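Local coordinates for protein putative glycerophosphodiester phosphodiesterase (Galdieria sulphuraria, PDB 2O55) that is of unproven function but belongs to the glycerophosphodiester phosphodiesterase family and folds as a TIM barrel, at residues A[15-20]-A[243-248]; A[37-42]-A[108-113]; A[2-7]-A[235-240]; A[193-198]-A[213-218]; A[61-66]-A[82-87]. All blocks are in the same frame, centred on the assembly; numbering follows the deposited sequence.

Contact 1 of 5, residues A[15-20]-A[243-248]; sequences VGKEGL and SNYPFG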
# COMPACT_ATOMS: atom_id res chain seq x y z
N VAL A 15 -0.24 7.93 -8.22
CA VAL A 15 0.59 8.10 -9.40
C VAL A 15 2.05 8.17 -8.98
O VAL A 15 2.92 8.50 -9.77
CB VAL A 15 0.26 9.39 -10.14
CG1 VAL A 15 -1.19 9.39 -10.58
CG2 VAL A 15 0.57 10.61 -9.27
N GLY A 16 2.30 7.87 -7.71
CA GLY A 16 3.67 7.81 -7.22
C GLY A 16 4.41 9.11 -7.44
O GLY A 16 3.85 10.19 -7.23
N LYS A 17 5.67 8.99 -7.89
CA LYS A 17 6.56 10.15 -8.07
C LYS A 17 6.42 10.81 -9.45
O LYS A 17 7.26 11.65 -9.81
CB LYS A 17 8.03 9.78 -7.78
CG LYS A 17 8.37 9.82 -6.30
CD LYS A 17 9.73 9.24 -5.99
CE LYS A 17 10.76 10.32 -5.83
NZ LYS A 17 12.01 9.71 -5.30
N GLU A 18 5.39 10.45 -10.22
CA GLU A 18 5.15 11.14 -11.48
C GLU A 18 4.78 12.60 -11.17
O GLU A 18 4.39 12.93 -10.03
CB GLU A 18 4.07 10.44 -12.33
CG GLU A 18 4.27 8.94 -12.56
CD GLU A 18 5.17 8.55 -13.75
OE1 GLU A 18 5.95 9.38 -14.27
OE2 GLU A 18 5.11 7.38 -14.15
N GLY A 19 4.91 13.48 -12.15
CA GLY A 19 4.55 14.89 -11.92
C GLY A 19 3.12 15.17 -11.47
O GLY A 19 2.89 15.96 -10.57
N LEU A 20 2.15 14.46 -12.06
CA LEU A 20 0.79 14.96 -12.23
C LEU A 20 -0.07 15.27 -10.99
O LEU A 20 -1.11 15.95 -11.12
CB LEU A 20 0.03 14.02 -13.17
CG LEU A 20 0.71 13.76 -14.52
CD1 LEU A 20 0.80 12.26 -14.80
CD2 LEU A 20 0.05 14.55 -15.69
N SER A 243 5.53 0.53 -7.93
CA SER A 243 6.41 1.47 -8.64
C SER A 243 6.18 2.92 -8.27
O SER A 243 5.06 3.33 -8.01
CB SER A 243 6.18 1.32 -10.14
OG SER A 243 7.02 2.20 -10.88
N ASN A 244 7.25 3.71 -8.27
CA ASN A 244 7.14 5.14 -8.06
C ASN A 244 6.89 5.84 -9.39
O ASN A 244 6.62 7.04 -9.43
CB ASN A 244 8.41 5.69 -7.42
CG ASN A 244 8.71 5.03 -6.07
OD1 ASN A 244 7.81 4.66 -5.31
ND2 ASN A 244 10.00 4.89 -5.78
N TYR A 245 6.99 5.08 -10.48
CA TYR A 245 6.67 5.60 -11.79
C TYR A 245 5.78 4.63 -12.58
O TYR A 245 6.23 4.04 -13.55
CB TYR A 245 7.96 5.89 -12.55
CG TYR A 245 8.75 6.94 -11.83
CD1 TYR A 245 9.63 6.59 -10.80
CD2 TYR A 245 8.59 8.31 -12.16
CE1 TYR A 245 10.35 7.56 -10.13
CE2 TYR A 245 9.29 9.29 -11.50
CZ TYR A 245 10.17 8.91 -10.48
OH TYR A 245 10.87 9.87 -9.79
N PRO A 246 4.51 4.48 -12.15
CA PRO A 246 3.60 3.53 -12.82
C PRO A 246 3.42 3.77 -14.34
O PRO A 246 3.36 2.81 -15.13
CB PRO A 246 2.28 3.72 -12.07
CG PRO A 246 2.41 5.00 -11.31
CD PRO A 246 3.85 5.20 -11.04
N PHE A 247 3.34 5.05 -14.75
CA PHE A 247 3.14 5.39 -16.15
C PHE A 247 4.37 4.99 -16.98
O PHE A 247 4.23 4.48 -18.10
CB PHE A 247 2.75 6.87 -16.30
CG PHE A 247 1.51 7.26 -15.51
CD1 PHE A 247 1.26 8.59 -15.19
CD2 PHE A 247 0.59 6.28 -15.07
CE1 PHE A 247 0.11 8.94 -14.46
CE2 PHE A 247 -0.55 6.62 -14.33
CZ PHE A 247 -0.78 7.95 -14.02
N GLY A 248 5.56 5.19 -16.41
CA GLY A 248 6.80 4.69 -17.00
C GLY A 248 6.83 3.18 -17.05
O GLY A 248 7.25 2.58 -18.06
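Glu18 OE2 sits at the start of helix 246-253, where two successive backbone N-H groups reach it. Gly248 N donates to Glu18 OE2 at 3.2 Å, arriving nearly along the C-O axis of the carboxylate; the bond from Phe247 N to Glu18 OE2 (3.0 Å) is bent to 122° and weak. A fold in the glutamate chain at chi2 (-85°) carries the group there, and the N-terminal helix end would be expected to stabilise its negative charge. The other oxygen, Glu18 OE1, lies in the plane of the Tyr245 ring at its edge, 3.5 Å from Tyr245 CD2, with carboxylate and ring almost perpendicular. The segments lie at the C-terminal ends of the TIM-barrel strands: 15-20 follows the first strand, 8-12, and 243-248 leads from the last strand, 240-243, into the final helix. Here a type II' turn from Val15 to Glu18, with Gly16 at positive phi, presents Lys17 N to Asn244 O at 2.7 Å, on a lone pair. Lys17 CB lies 3.5 Å from Tyr245 OH; the lysine ammonium and this hydroxyl both find Asp224, by salt bridge and hydrogen bond respectively. On the apolar flank Leu20 CD1 meets the edge of the Phe247 ring at CE1 (3.4 Å), and Val15 CG1 comes obliquely to Phe247 CZ at 3.8 Å.

Contact 2 of 5, residues A[37-42]-A[108-113]; sequences IPYIET and NLKLNL
Pro38 O receives Lys110 N at 3.1 Å, the first of four backbone bonds that zip strand 39-42 to strand 110-113 in parallel register. Ile40 uses both of its polar backbone atoms across the gap: Ile40 N gives to Lys110 O at 3.3 Å, and Ile40 O takes Asn112 N at 2.7 Å. Thr42 N then closes on Asn112 O at 2.8 Å. The intervening residues turn their backbone groups to the next strands on either side, Tyr39 and Glu41 bonding to Gly11 and Leu111 to Arg143 and Asp145. Side chains alternate between the faces. On the one with Tyr39, Glu41, Lys110 and Asn112, the tyrosine ring leans across to Lys110, its CE2 3.3 Å from Lys110 CB, and the lysine chain continues past the phenol. On the face of Ile40, Thr42, Leu111 and Leu113, neighbours lie side by side: Ile40 CD1 meets Leu111 CD2 at 3.7 Å, and Thr42 CG2 meets Leu113 CD2 at 3.6 Å. The threonine torsion (chi1 -164°) turns that methyl to the leucine and sends OG1 off to hydrogen-bond Asn24 OD1. Helices 26-34 and 95-104 pack on this aliphatic face, while the side chains of strand 8-12 touch the other. Parallel neighbours with helices packed on the outer face are as expected for the wall of a TIM barrel.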
# COMPACT_ATOMS: atom_id res chain seq x y z
N ILE A 37 -4.65 1.71 -14.56
CA ILE A 37 -3.66 0.95 -13.76
C ILE A 37 -4.26 0.13 -12.58
O ILE A 37 -4.86 0.69 -11.68
CB ILE A 37 -2.36 1.77 -13.33
CG1 ILE A 37 -2.57 2.52 -12.04
CG2 ILE A 37 -1.82 2.74 -14.43
CD1 ILE A 37 -1.38 2.39 -11.15
N PRO A 38 -4.06 -1.19 -12.58
CA PRO A 38 -5.00 -2.08 -11.90
C PRO A 38 -5.03 -2.00 -10.39
O PRO A 38 -6.05 -2.35 -9.80
CB PRO A 38 -4.56 -3.48 -12.36
CG PRO A 38 -3.16 -3.33 -12.69
CD PRO A 38 -2.94 -1.93 -13.18
N TYR A 39 -3.93 -1.56 -9.78
CA TYR A 39 -3.77 -1.52 -8.32
C TYR A 39 -3.20 -0.20 -7.86
O TYR A 39 -2.41 0.40 -8.59
CB TYR A 39 -2.77 -2.57 -7.86
CG TYR A 39 -3.26 -3.98 -7.91
CD1 TYR A 39 -2.95 -4.80 -8.98
CD2 TYR A 39 -4.02 -4.48 -6.89
CE1 TYR A 39 -3.40 -6.11 -9.02
CE2 TYR A 39 -4.49 -5.77 -6.92
CZ TYR A 39 -4.18 -6.59 -7.99
OH TYR A 39 -4.65 -7.87 -7.99
N ILE A 40 -3.55 0.24 -6.65
CA ILE A 40 -2.75 1.26 -5.98
C ILE A 40 -2.42 0.85 -4.55
O ILE A 40 -3.14 0.06 -3.92
CB ILE A 40 -3.38 2.68 -5.99
CG1 ILE A 40 -4.70 2.70 -5.22
CG2 ILE A 40 -3.52 3.24 -7.42
CD1 ILE A 40 -4.53 3.06 -3.73
N GLU A 41 -1.32 1.40 -4.04
CA GLU A 41 -0.94 1.22 -2.66
C GLU A 41 -1.26 2.53 -1.98
O GLU A 41 -1.06 3.58 -2.56
CB GLU A 41 0.55 0.91 -2.54
CG GLU A 41 1.03 0.57 -1.13
CD GLU A 41 1.26 1.82 -0.23
OE1 GLU A 41 1.06 1.70 0.99
OE2 GLU A 41 1.65 2.92 -0.72
N THR A 42 -1.79 2.48 -0.76
CA THR A 42 -1.96 3.68 0.07
C THR A 42 -1.73 3.41 1.55
O THR A 42 -1.73 2.26 2.01
CB THR A 42 -3.33 4.37 -0.17
OG1 THR A 42 -3.28 5.70 0.35
CG2 THR A 42 -4.42 3.63 0.50
N ASN A 108 -12.52 -1.48 -12.12
CA ASN A 108 -12.26 -2.42 -11.04
C ASN A 108 -10.85 -2.27 -10.40
O ASN A 108 -10.04 -3.20 -10.35
CB ASN A 108 -12.52 -3.85 -11.53
CG ASN A 108 -12.60 -4.86 -10.40
OD1 ASN A 108 -13.16 -4.60 -9.35
ND2 ASN A 108 -12.03 -6.03 -10.63
N LEU A 109 -10.55 -1.07 -9.91
CA LEU A 109 -9.35 -0.85 -9.11
C LEU A 109 -9.37 -1.74 -7.89
O LEU A 109 -10.41 -1.90 -7.24
CB LEU A 109 -9.30 0.60 -8.62
CG LEU A 109 -8.05 1.06 -7.87
CD1 LEU A 109 -6.83 1.04 -8.78
CD2 LEU A 109 -8.26 2.45 -7.30
N LYS A 110 -8.23 -2.34 -7.60
CA LYS A 110 -8.04 -3.05 -6.34
C LYS A 110 -7.03 -2.23 -5.54
O LYS A 110 -6.32 -1.42 -6.12
CB LYS A 110 -7.55 -4.47 -6.57
CG LYS A 110 -8.35 -5.24 -7.60
CD LYS A 110 -8.00 -6.71 -7.59
CE LYS A 110 -8.90 -7.46 -8.56
NZ LYS A 110 -8.09 -8.43 -9.35
N LEU A 111 -6.99 -2.43 -4.22
CA LEU A 111 -6.13 -1.62 -3.36
C LEU A 111 -5.17 -2.45 -2.48
O LEU A 111 -5.52 -3.53 -1.96
CB LEU A 111 -6.97 -0.72 -2.46
CG LEU A 111 -8.18 0.00 -3.09
CD1 LEU A 111 -9.26 0.20 -2.05
CD2 LEU A 111 -7.80 1.35 -3.74
N ASN A 112 -3.95 -1.92 -2.33
CA ASN A 112 -3.08 -2.32 -1.23
C ASN A 112 -3.05 -1.25 -0.13
O ASN A 112 -2.54 -0.14 -0.33
CB ASN A 112 -1.69 -2.62 -1.74
CG ASN A 112 -1.67 -3.76 -2.74
OD1 ASN A 112 -2.54 -4.63 -2.75
ND2 ASN A 112 -0.66 -3.76 -3.59
N LEU A 113 -3.62 -1.59 1.02
CA LEU A 113 -3.65 -0.70 2.17
C LEU A 113 -2.54 -1.06 3.16
O LEU A 113 -2.57 -2.15 3.74
CB LEU A 113 -5.00 -0.81 2.85
CG LEU A 113 -6.18 -0.75 1.87
CD1 LEU A 113 -7.48 -0.95 2.61
CD2 LEU A 113 -6.22 0.55 1.08

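Contact 3 of 5, residues A[2-7]-A[235-240]; sequences SKVIIP and ELQVDL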
# COMPACT_ATOMS: atom_id res chain seq x y z
N SER A 2 7.64 -22.76 -16.44
CA SER A 2 7.46 -21.35 -15.97
C SER A 2 7.02 -20.39 -17.10
O SER A 2 7.83 -19.59 -17.61
CB SER A 2 8.71 -20.82 -15.20
OG SER A 2 9.93 -21.23 -15.79
N LYS A 3 5.74 -20.51 -17.47
CA LYS A 3 5.07 -19.61 -18.43
C LYS A 3 5.29 -18.14 -18.00
O LYS A 3 4.81 -17.72 -16.94
CB LYS A 3 3.57 -19.94 -18.48
CG LYS A 3 3.08 -20.35 -19.85
CD LYS A 3 1.86 -21.27 -19.74
CE LYS A 3 1.48 -21.81 -21.10
NZ LYS A 3 0.16 -22.47 -21.05
N VAL A 4 6.02 -17.37 -18.82
CA VAL A 4 6.51 -16.03 -18.44
C VAL A 4 5.46 -15.12 -17.76
O VAL A 4 4.42 -14.83 -18.34
CB VAL A 4 7.14 -15.27 -19.65
CG1 VAL A 4 7.55 -13.83 -19.25
CG2 VAL A 4 8.34 -16.05 -20.22
N ILE A 5 5.75 -14.69 -16.53
CA ILE A 5 4.85 -13.80 -15.77
C ILE A 5 5.09 -12.32 -16.11
O ILE A 5 6.15 -11.76 -15.81
CB ILE A 5 4.99 -13.97 -14.21
CG1 ILE A 5 4.82 -15.43 -13.77
CG2 ILE A 5 4.01 -13.07 -13.48
CD1 ILE A 5 4.92 -15.60 -12.25
N ILE A 6 4.09 -11.67 -16.71
CA ILE A 6 4.11 -10.21 -16.83
C ILE A 6 3.52 -9.63 -15.53
O ILE A 6 2.36 -9.90 -15.19
CB ILE A 6 3.32 -9.72 -18.10
CG1 ILE A 6 3.80 -10.44 -19.36
CG2 ILE A 6 3.47 -8.21 -18.29
CD1 ILE A 6 2.64 -10.86 -20.33
N PRO A 7 4.31 -8.83 -14.79
CA PRO A 7 3.84 -8.37 -13.47
C PRO A 7 2.81 -7.27 -13.63
O PRO A 7 2.81 -6.58 -14.64
CB PRO A 7 5.11 -7.82 -12.81
CG PRO A 7 6.27 -8.13 -13.77
CD PRO A 7 5.63 -8.27 -15.12
N GLU A 235 13.22 -10.41 -14.95
CA GLU A 235 14.15 -11.51 -14.68
C GLU A 235 13.76 -12.26 -13.41
O GLU A 235 13.72 -13.48 -13.40
CB GLU A 235 15.60 -11.00 -14.61
CG GLU A 235 16.06 -10.36 -15.94
CD GLU A 235 17.60 -10.29 -16.14
OE1 GLU A 235 18.35 -11.18 -15.66
OE2 GLU A 235 18.05 -9.34 -16.82
N LEU A 236 13.45 -11.51 -12.35
CA LEU A 236 13.00 -12.09 -11.09
C LEU A 236 11.67 -12.84 -11.18
O LEU A 236 11.44 -13.77 -10.42
CB LEU A 236 12.82 -10.99 -10.06
CG LEU A 236 14.09 -10.39 -9.49
CD1 LEU A 236 13.72 -9.14 -8.70
CD2 LEU A 236 14.78 -11.41 -8.62
N GLN A 237 10.80 -12.42 -12.09
CA GLN A 237 9.47 -13.03 -12.27
C GLN A 237 8.51 -12.76 -11.10
O GLN A 237 7.67 -13.60 -10.77
CB GLN A 237 9.59 -14.54 -12.57
CG GLN A 237 10.21 -14.92 -13.92
CD GLN A 237 9.18 -15.54 -14.88
OE1 GLN A 237 8.31 -14.84 -15.43
NE2 GLN A 237 9.28 -16.87 -15.11
N VAL A 238 8.62 -11.59 -10.49
CA VAL A 238 7.66 -11.10 -9.50
C VAL A 238 6.27 -10.96 -10.10
O VAL A 238 6.12 -10.87 -11.32
CB VAL A 238 8.09 -9.73 -8.93
CG1 VAL A 238 9.49 -9.83 -8.38
CG2 VAL A 238 8.02 -8.64 -10.00
N ASP A 239 5.25 -10.94 -9.23
CA ASP A 239 3.84 -10.82 -9.64
C ASP A 239 3.37 -9.38 -9.76
O ASP A 239 2.56 -9.05 -10.63
CB ASP A 239 2.97 -11.59 -8.66
CG ASP A 239 3.36 -13.05 -8.59
OD1 ASP A 239 3.20 -13.78 -9.61
OD2 ASP A 239 3.85 -13.47 -7.53
N LEU A 240 3.87 -8.51 -8.89
CA LEU A 240 3.43 -7.12 -8.88
C LEU A 240 4.65 -6.25 -8.61
O LEU A 240 5.67 -6.72 -8.08
CB LEU A 240 2.33 -6.87 -7.84
CG LEU A 240 1.00 -7.68 -7.88
CD1 LEU A 240 0.95 -8.88 -6.93
CD2 LEU A 240 -0.14 -6.79 -7.55
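The N-terminal arm that leads into the first barrel strand, 8-12, is laid along the turn between helix 227-236 and the last strand, 240-243. Gln237, just past the helix end and at positive phi, reaches back to the arm with its side chain: Ile5 N donates to Gln237 OE1 at 2.8 Å, in the carbonyl plane of the amide and fairly straight at 158°. A bend in the glutamine chain at chi2 (-111°) turns the amide to face the arm. Farther along, Ile5 leans toward the turn, its CD1 3.6 Å from Asp239 OD1 and its CG2 3.7 Å from Val238 O. Pro7 also lies on the turn: its CA makes a C-H...O contact with Asp239 O (3.2 Å), and its CB meets Val238 CG2 at 4.1 Å. The carboxylate of Asp239 is engaged elsewhere, since OD2 accepts from Val215 N and from His209 NE2. One conventional hydrogen bond joins these two segments, and the rest is aliphatic packing, partly against carbonyl and carboxylate oxygens. Such chemistry implies an attachment that rests on the Gln237 amide near the exposed start of the chain and on proline packing farther in, until backbone pairing takes over at Lys8, which bonds to Asp239.

Contact 4 of 5, residues A[193-198]-A[213-218]; sequences VSMLFH and LSVTVW. With SO4 (sulfate ion), chain B.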
# COMPACT_ATOMS: atom_id res chain seq x y z
N VAL A 193 3.68 -11.98 -0.20
CA VAL A 193 4.84 -11.31 0.41
C VAL A 193 5.26 -10.12 -0.44
O VAL A 193 5.01 -10.09 -1.67
CB VAL A 193 6.10 -12.23 0.57
CG1 VAL A 193 5.87 -13.33 1.57
CG2 VAL A 193 6.53 -12.81 -0.77
N SER A 194 5.90 -9.16 0.21
CA SER A 194 6.35 -7.96 -0.47
C SER A 194 7.74 -7.52 0.01
O SER A 194 7.98 -7.37 1.22
CB SER A 194 5.32 -6.85 -0.32
OG SER A 194 5.84 -5.62 -0.79
N MSE A 195 8.65 -7.31 -0.94
CA MSE A 195 10.05 -7.11 -0.56
C MSE A 195 10.61 -5.89 -1.22
O MSE A 195 10.23 -5.56 -2.33
CB MSE A 195 10.90 -8.29 -0.99
CG MSE A 195 10.07 -9.50 -1.47
SE MSE A 195 9.68 -10.73 -0.03
CE MSE A 195 11.53 -10.83 0.60
N LEU A 196 11.56 -5.26 -0.54
CA LEU A 196 12.28 -4.15 -1.13
C LEU A 196 13.17 -4.65 -2.28
O LEU A 196 13.71 -5.76 -2.25
CB LEU A 196 13.04 -3.33 -0.07
CG LEU A 196 12.20 -2.29 0.70
CD1 LEU A 196 10.93 -2.83 1.39
CD2 LEU A 196 13.08 -1.59 1.71
N PHE A 197 13.27 -3.81 -3.30
CA PHE A 197 13.93 -4.18 -4.51
C PHE A 197 15.38 -4.55 -4.28
O PHE A 197 15.81 -5.59 -4.75
CB PHE A 197 13.80 -3.06 -5.54
CG PHE A 197 14.46 -3.35 -6.86
CD1 PHE A 197 15.52 -2.55 -7.32
CD2 PHE A 197 14.04 -4.41 -7.65
CE1 PHE A 197 16.12 -2.81 -8.54
CE2 PHE A 197 14.64 -4.67 -8.87
CZ PHE A 197 15.69 -3.87 -9.32
N HIS A 198 16.13 -3.74 -3.55
CA HIS A 198 17.55 -4.01 -3.31
C HIS A 198 17.84 -5.35 -2.59
O HIS A 198 18.94 -5.87 -2.72
CB HIS A 198 18.20 -2.81 -2.60
CG HIS A 198 19.61 -3.03 -2.12
ND1 HIS A 198 20.71 -2.90 -2.94
CD2 HIS A 198 20.10 -3.32 -0.89
CE1 HIS A 198 21.81 -3.12 -2.24
NE2 HIS A 198 21.47 -3.37 -0.99
N LEU A 213 2.48 -18.51 -2.94
CA LEU A 213 2.31 -17.13 -2.48
C LEU A 213 2.70 -16.13 -3.57
O LEU A 213 3.61 -16.40 -4.37
CB LEU A 213 3.20 -16.84 -1.27
CG LEU A 213 3.06 -17.68 0.01
CD1 LEU A 213 4.20 -17.33 0.92
CD2 LEU A 213 1.73 -17.48 0.75
N SER A 214 2.04 -14.96 -3.61
CA SER A 214 2.41 -13.96 -4.60
C SER A 214 3.56 -13.05 -4.12
O SER A 214 3.71 -12.80 -2.93
CB SER A 214 1.20 -13.13 -5.03
OG SER A 214 1.26 -11.82 -4.49
N VAL A 215 4.38 -12.57 -5.06
CA VAL A 215 5.49 -11.68 -4.72
C VAL A 215 5.36 -10.31 -5.35
O VAL A 215 5.04 -10.19 -6.55
CB VAL A 215 6.83 -12.26 -5.13
CG1 VAL A 215 7.94 -11.20 -4.92
CG2 VAL A 215 7.10 -13.52 -4.34
N THR A 216 5.61 -9.29 -4.53
CA THR A 216 5.46 -7.92 -4.93
C THR A 216 6.78 -7.21 -4.66
O THR A 216 7.30 -7.26 -3.53
CB THR A 216 4.32 -7.28 -4.14
OG1 THR A 216 3.11 -8.03 -4.37
CG2 THR A 216 4.14 -5.80 -4.49
N VAL A 217 7.36 -6.60 -5.69
CA VAL A 217 8.51 -5.73 -5.48
C VAL A 217 8.05 -4.37 -4.98
O VAL A 217 7.09 -3.76 -5.51
CB VAL A 217 9.32 -5.51 -6.75
CG1 VAL A 217 10.51 -4.63 -6.46
CG2 VAL A 217 9.76 -6.84 -7.31
N TRP A 218 8.74 -3.90 -3.96
CA TRP A 218 8.42 -2.64 -3.32
C TRP A 218 9.55 -1.64 -3.62
O TRP A 218 10.72 -1.93 -3.35
CB TRP A 218 8.25 -2.87 -1.82
CG TRP A 218 7.91 -1.65 -1.03
CD1 TRP A 218 8.78 -0.68 -0.59
CD2 TRP A 218 6.62 -1.27 -0.55
NE1 TRP A 218 8.10 0.27 0.13
CE2 TRP A 218 6.77 -0.07 0.17
CE3 TRP A 218 5.33 -1.84 -0.65
CZ2 TRP A 218 5.70 0.59 0.77
CZ3 TRP A 218 4.26 -1.19 -0.03
CH2 TRP A 218 4.45 0.01 0.66
S SO4 B . 8.15 3.74 1.76
O1 SO4 B . 9.08 2.69 1.41
O2 SO4 B . 8.95 4.89 2.12
O3 SO4 B . 7.39 4.12 0.59
O4 SO4 B . 7.21 3.35 2.82
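Val193 CG2 and Val215 CG2 meet obliquely at 3.7 Å in the apolar layer outside the barrel, where selenomethionine Met195 and Val217 continue the same face of the sheet and helix 181-187 packs on Val193. Toward the strand ends, Val217 CG1 touches Phe197 CD2 at 3.7 Å. Beneath this layer the backbones of the beta-alpha-beta unit 192-218 pair in parallel: Val193 N bonds to Ser214 O and Met195 N to Thr216 O, both 2.9 Å, and Trp218 N to Met195 O at 2.8 Å. On the inner face, with Ser194 and Thr216, Leu196 CD1 runs alongside the indole, 3.6 Å from Trp218 CD1. Trp218 CG lies opposite its own backbone N (chi1 -180°), which sends the indole out from the strand to the bound sulfate ion: Trp218 NE1 donates to SO4 O1 at 2.9 Å, at the ring edge and nearly straight (173°). Arg13 and His56 bond to the same ion, which, though probably from the crystallisation liquor, is consistent with an anion-accepting pocket at the C-terminal ends of the barrel strands.

Contact 5 of 5, residues A[61-66]-A[82-87]; sequences GTIPFY and KRLDVG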
# COMPACT_ATOMS: atom_id res chain seq x y z
N GLY A 61 5.89 9.55 11.34
CA GLY A 61 4.48 9.96 11.23
C GLY A 61 4.14 11.43 11.40
O GLY A 61 3.01 11.77 11.78
N THR A 62 5.11 12.30 11.08
CA THR A 62 4.96 13.76 11.12
C THR A 62 4.28 14.29 9.85
O THR A 62 4.25 13.60 8.83
CB THR A 62 6.37 14.42 11.25
OG1 THR A 62 6.90 14.16 12.55
CG2 THR A 62 6.35 15.91 11.00
N ILE A 63 3.72 15.50 9.93
CA ILE A 63 3.18 16.19 8.76
C ILE A 63 4.09 17.38 8.43
O ILE A 63 3.91 18.49 8.98
CB ILE A 63 1.73 16.67 9.00
CG1 ILE A 63 0.89 15.54 9.62
CG2 ILE A 63 1.09 17.20 7.69
CD1 ILE A 63 -0.18 15.99 10.58
N PRO A 64 5.10 17.16 7.56
CA PRO A 64 6.12 18.18 7.25
C PRO A 64 5.59 19.58 6.86
O PRO A 64 6.17 20.58 7.30
CB PRO A 64 6.98 17.55 6.14
CG PRO A 64 6.36 16.27 5.79
CD PRO A 64 5.37 15.89 6.85
N PHE A 65 4.51 19.66 6.08
CA PHE A 65 3.95 20.97 5.70
C PHE A 65 3.12 21.69 6.78
O PHE A 65 3.05 22.91 6.77
CB PHE A 65 3.20 20.96 4.34
CG PHE A 65 3.01 19.60 3.72
CD1 PHE A 65 2.02 18.73 4.19
CD2 PHE A 65 3.79 19.22 2.62
CE1 PHE A 65 1.84 17.46 3.59
CE2 PHE A 65 3.62 17.95 2.01
CZ PHE A 65 2.65 17.07 2.50
N TYR A 66 2.51 20.95 7.70
CA TYR A 66 1.60 21.60 8.67
C TYR A 66 2.32 22.20 9.88
O TYR A 66 3.04 21.49 10.60
CB TYR A 66 0.49 20.64 9.13
CG TYR A 66 -0.36 21.16 10.29
CD1 TYR A 66 -1.42 22.05 10.06
CD2 TYR A 66 -0.10 20.76 11.61
CE1 TYR A 66 -2.20 22.52 11.13
CE2 TYR A 66 -0.87 21.23 12.67
CZ TYR A 66 -1.92 22.11 12.43
OH TYR A 66 -2.67 22.57 13.49
N LYS A 82 -8.82 17.86 6.66
CA LYS A 82 -9.43 18.20 5.38
C LYS A 82 -9.42 19.72 5.18
O LYS A 82 -10.21 20.25 4.40
CB LYS A 82 -10.84 17.61 5.25
CG LYS A 82 -10.87 16.17 4.72
CD LYS A 82 -12.16 15.86 3.93
CE LYS A 82 -13.38 15.59 4.82
NZ LYS A 82 -14.65 15.50 4.04
N ARG A 83 -8.53 20.41 5.89
CA ARG A 83 -8.24 21.82 5.62
C ARG A 83 -6.71 22.00 5.52
O ARG A 83 -6.16 22.99 6.01
CB ARG A 83 -8.88 22.75 6.68
CG ARG A 83 -10.43 22.71 6.72
CD ARG A 83 -11.08 23.88 7.48
NE ARG A 83 -10.29 24.36 8.62
CZ ARG A 83 -10.29 23.82 9.83
NH1 ARG A 83 -11.04 22.75 10.10
NH2 ARG A 83 -9.53 24.34 10.79
N LEU A 84 -6.04 21.05 4.89
CA LEU A 84 -4.61 21.16 4.64
C LEU A 84 -4.27 20.99 3.18
O LEU A 84 -4.74 20.06 2.50
CB LEU A 84 -3.80 20.17 5.48
CG LEU A 84 -3.72 20.31 7.00
CD1 LEU A 84 -2.49 19.56 7.49
CD2 LEU A 84 -3.72 21.76 7.52
N ASP A 85 -3.43 21.90 2.69
CA ASP A 85 -2.88 21.78 1.36
C ASP A 85 -1.74 20.77 1.39
O ASP A 85 -0.89 20.80 2.28
CB ASP A 85 -2.40 23.14 0.84
CG ASP A 85 -2.63 23.31 -0.66
OD1 ASP A 85 -3.61 22.74 -1.18
OD2 ASP A 85 -1.83 24.03 -1.31
N VAL A 86 -1.78 19.84 0.43
CA VAL A 86 -0.66 18.95 0.16
C VAL A 86 -0.02 19.39 -1.16
O VAL A 86 1.07 19.95 -1.16
CB VAL A 86 -1.07 17.45 0.14
CG1 VAL A 86 0.16 16.58 -0.09
CG2 VAL A 86 -1.77 17.05 1.44
N GLY A 87 -0.70 19.15 -2.28
CA GLY A 87 -0.25 19.67 -3.56
C GLY A 87 -0.89 21.02 -3.73
O GLY A 87 -1.61 21.48 -2.85
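Leu84 drives its two methyls against Tyr66 at right angles to that side chain, and this is the close part of the contact. Leu84 CD2 lies 3.4 Å from Tyr66 CD1, obliquely to the ring, and Leu84 CD1 sits 3.6 Å from Tyr66 CB. With CG swung opposite the backbone N (chi1 171°), the tyrosine brings its ring beside the leucine, and Ile63 adds its CG2 to the same patch, 4.3 Å from Leu84 CD1. A type I turn from Ile63 to Tyr66, with Tyr66 N bonded to Ile63 O, spaces these two residues. The outer part, round Phe65, lies at the surface and makes fewer contacts. Phe65 lays one ring face toward Val86 CA, with CZ 3.6 Å from Val86 CG1, while Phe65 CD1 is 4.0 Å from Asp85 O. The Asp85 carboxylate takes no part in the contact; its OD1 bonds to Gly89 N, and Leu84 O is taken by Thr91. Both segments are loops between strand 52-54 and helix 95-104, where enzymes of this family carry an insertion on the barrel. Apart from the approach of Phe65 to Asp85 O, the segments meet through carbon, so their association is largely hydrophobic; the polar bonds named are made within a loop or to neighbouring residues.

Contacts 2 and 4 lie in the barrel sheet itself, on separate strand pairs with centres about 15 Å apart, and meet inside it where Glu41 CD approaches Trp218 CH2. Contact 1 closes a loop enclosing contacts 2, 4 and 5; it joins the first and last strands' loops and touches contact 2 through Pro246, Phe247 and Ile37. Contact 3, at the barrel's other end, crosses contact 1 along the chain, and its turn bonds directly to strand 214-218 of contact 4. Contact 5 sits apart, about 38 Å from contact 3 between centres and on the opposite side of the chain's centre. Contacts 1 and 3 thus flank the junction of strands 8-12 and 240-243, where the barrel closes.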